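Local atomic coordinates of DNA polymerase (Bacillus phage phi29, PDB entry 2PY5), a protein that replicates the phage genome by protein-primed, highly processive strand-displacement DNA synthesis and proofreads it with a 3'-5' exonuclease activity. Residues Ile285-Cys290 and Glu346-Leu351. The protein carries 2 engineered substitutions. Residues are numbered along the deposited sequence; the frame is centred on the assembly and turned at random.
Sequences IQHIRC and EYISGL
The H287 ring takes I348 on one face: CG1 stands over its centre, 4.0 Å above the plane, while CB makes an off-centre CH-pi contact. W327 stacks on the same imidazole. At the ring edge a water lies in plane, 2.8 Å from H287 ND1, and donates to S349 OG; D325 takes NE2. With CG anti to the backbone N (chi1 -175°), the imidazole reaches I348 across the strands. Over on the other side of the sheet, the Y347 ring offers its edge to Q286: CD2 sits 3.6 Å from Q286 CD, with amide and ring planes 81° apart. I288 CD1 touches CE2 of that ring, and K274 adds a cation-pi contact.

The two strands run antiparallel, and I348 and S349 together face H287, a classic beta bulge in strand 340-356. The extra residue turns the I348 side chain toward strand 283-294. This small sheet is consistent with the TPR1 insertion of protein-primed B-family polymerases. At the bulge, H287 O is gripped twice, by I348 N at 2.9 Å and, from the opposite face of its plane, by Q286 NE2 at 3.1 Å. G273 and Y275 engage the Q286 amide too. Near the solvent-exposed E346, a second water, lying in the guanidinium plane of R289, accepts from NE and donates to E346 OE1; D325 makes the salt bridge with R289 NH1.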
loop_
_atom_site.group_PDB
_atom_site.type_symbol
_atom_site.label_atom_id
_atom_site.label_comp_id
_atom_site.label_asym_id
_atom_site.label_seq_id
_atom_site.Cartn_x
_atom_site.Cartn_y
_atom_site.Cartn_z
ATOM N N ILE F 285 4.146 26.021 -1.414
ATOM C CA ILE F 285 4.281 25.363 -0.101
ATOM C C ILE F 285 4.803 26.453 0.818
ATOM O O ILE F 285 5.788 27.108 0.503
ATOM C CB ILE F 285 5.225 24.143 -0.170
ATOM C CG1 ILE F 285 4.570 23.007 -0.963
ATOM C CG2 ILE F 285 5.578 23.637 1.268
ATOM C CD1 ILE F 285 5.512 21.853 -1.330
ATOM N N GLN F 286 4.112 26.640 1.942
ATOM C CA GLN F 286 4.426 27.701 2.920
ATOM C C GLN F 286 4.901 27.038 4.207
ATOM O O GLN F 286 4.201 26.185 4.743
ATOM C CB GLN F 286 3.182 28.540 3.193
ATOM C CG GLN F 286 3.354 29.676 4.203
ATOM C CD GLN F 286 4.198 30.825 3.660
ATOM O OE1 GLN F 286 3.792 31.522 2.704
ATOM N NE2 GLN F 286 5.354 31.057 4.283
ATOM N N HIS F 287 6.077 27.429 4.680
ATOM C CA HIS F 287 6.534 27.107 6.034
ATOM C C HIS F 287 5.947 28.165 6.957
ATOM O O HIS F 287 6.212 29.369 6.787
ATOM C CB HIS F 287 8.060 27.106 6.107
ATOM C CG HIS F 287 8.625 26.675 7.438
ATOM N ND1 HIS F 287 9.952 26.860 7.767
ATOM C CD2 HIS F 287 8.052 26.077 8.515
ATOM C CE1 HIS F 287 10.174 26.394 8.987
ATOM N NE2 HIS F 287 9.043 25.904 9.456
ATOM N N ILE F 288 5.173 27.712 7.943
ATOM C CA ILE F 288 4.436 28.584 8.860
ATOM C C ILE F 288 4.604 28.019 10.259
ATOM O O ILE F 288 4.595 26.805 10.425
ATOM C CB ILE F 288 2.919 28.673 8.470
ATOM C CG1 ILE F 288 2.118 29.523 9.459
ATOM C CG2 ILE F 288 2.290 27.276 8.315
ATOM C CD1 ILE F 288 0.727 29.888 8.949
ATOM N N ARG F 289 4.753 28.905 11.248
ATOM C CA ARG F 289 4.694 28.527 12.649
ATOM C C ARG F 289 3.486 29.235 13.214
ATOM O O ARG F 289 3.265 30.401 12.915
ATOM C CB ARG F 289 5.953 28.952 13.392
ATOM C CG ARG F 289 7.172 28.090 13.083
ATOM C CD ARG F 289 8.431 28.633 13.689
ATOM N NE ARG F 289 8.439 28.492 15.147
ATOM C CZ ARG F 289 8.780 27.379 15.801
ATOM N NH1 ARG F 289 9.155 26.284 15.154
ATOM N NH2 ARG F 289 8.764 27.368 17.114
ATOM N N CYS F 290 2.708 28.536 14.029
ATOM C CA CYS F 290 1.522 29.147 14.610
ATOM C C CYS F 290 0.984 28.327 15.761
ATOM O O CYS F 290 1.437 27.215 16.021
ATOM C CB CYS F 290 0.424 29.322 13.554
ATOM S SG CYS F 290 -0.258 27.775 12.947
ATOM N N GLU F 346 3.692 33.102 12.166
ATOM C CA GLU F 346 4.942 33.543 11.595
ATOM C C GLU F 346 5.085 32.842 10.258
ATOM O O GLU F 346 5.119 31.624 10.205
ATOM C CB GLU F 346 6.110 33.229 12.542
ATOM C CG GLU F 346 5.971 33.910 13.905
ATOM C CD GLU F 346 7.195 33.799 14.790
ATOM O OE1 GLU F 346 7.826 32.727 14.815
ATOM O OE2 GLU F 346 7.506 34.789 15.488
ATOM N N TYR F 347 5.087 33.617 9.173
ATOM C CA TYR F 347 5.351 33.075 7.840
ATOM C C TYR F 347 6.850 33.073 7.618
ATOM O O TYR F 347 7.486 34.125 7.566
ATOM C CB TYR F 347 4.648 33.921 6.775
ATOM C CG TYR F 347 3.151 33.804 6.809
ATOM C CD1 TYR F 347 2.367 34.743 7.474
ATOM C CD2 TYR F 347 2.518 32.758 6.168
ATOM C CE1 TYR F 347 0.976 34.623 7.497
ATOM C CE2 TYR F 347 1.144 32.629 6.179
ATOM C CZ TYR F 347 0.373 33.559 6.844
ATOM O OH TYR F 347 -1.005 33.390 6.828
ATOM N N ILE F 348 7.432 31.881 7.495
ATOM C CA ILE F 348 8.887 31.744 7.555
ATOM C C ILE F 348 9.517 31.861 6.169
ATOM O O ILE F 348 10.358 32.721 5.909
ATOM C CB ILE F 348 9.300 30.406 8.228
ATOM C CG1 ILE F 348 8.615 30.229 9.612
ATOM C CG2 ILE F 348 10.820 30.347 8.383
ATOM C CD1 ILE F 348 8.941 31.295 10.640
ATOM N N SER F 349 9.098 30.967 5.284
ATOM C CA SER F 349 9.638 30.866 3.935
ATOM C C SER F 349 8.767 29.888 3.158
ATOM O O SER F 349 7.847 29.286 3.707
ATOM C CB SER F 349 11.081 30.356 3.979
ATOM O OG SER F 349 11.142 28.944 4.126
ATOM N N GLY F 350 9.086 29.687 1.882
ATOM C CA GLY F 350 8.421 28.647 1.132
ATOM C C GLY F 350 8.974 28.467 -0.267
ATOM O O GLY F 350 10.041 28.982 -0.599
ATOM N N LEU F 351 8.215 27.723 -1.060
ATOM C CA LEU F 351 8.552 27.446 -2.459
ATOM C C LEU F 351 7.308 27.631 -3.300
ATOM O O LEU F 351 6.220 27.195 -2.922
ATOM C CB LEU F 351 9.072 26.012 -2.657
ATOM C CG LEU F 351 10.161 25.456 -1.742
ATOM C CD1 LEU F 351 9.537 24.845 -0.504
ATOM C CD2 LEU F 351 10.998 24.401 -2.485
HETATM O O HOH W 1 12.108 27.836 6.352
HETATM O O HOH W 2 7.037 30.782 16.394
#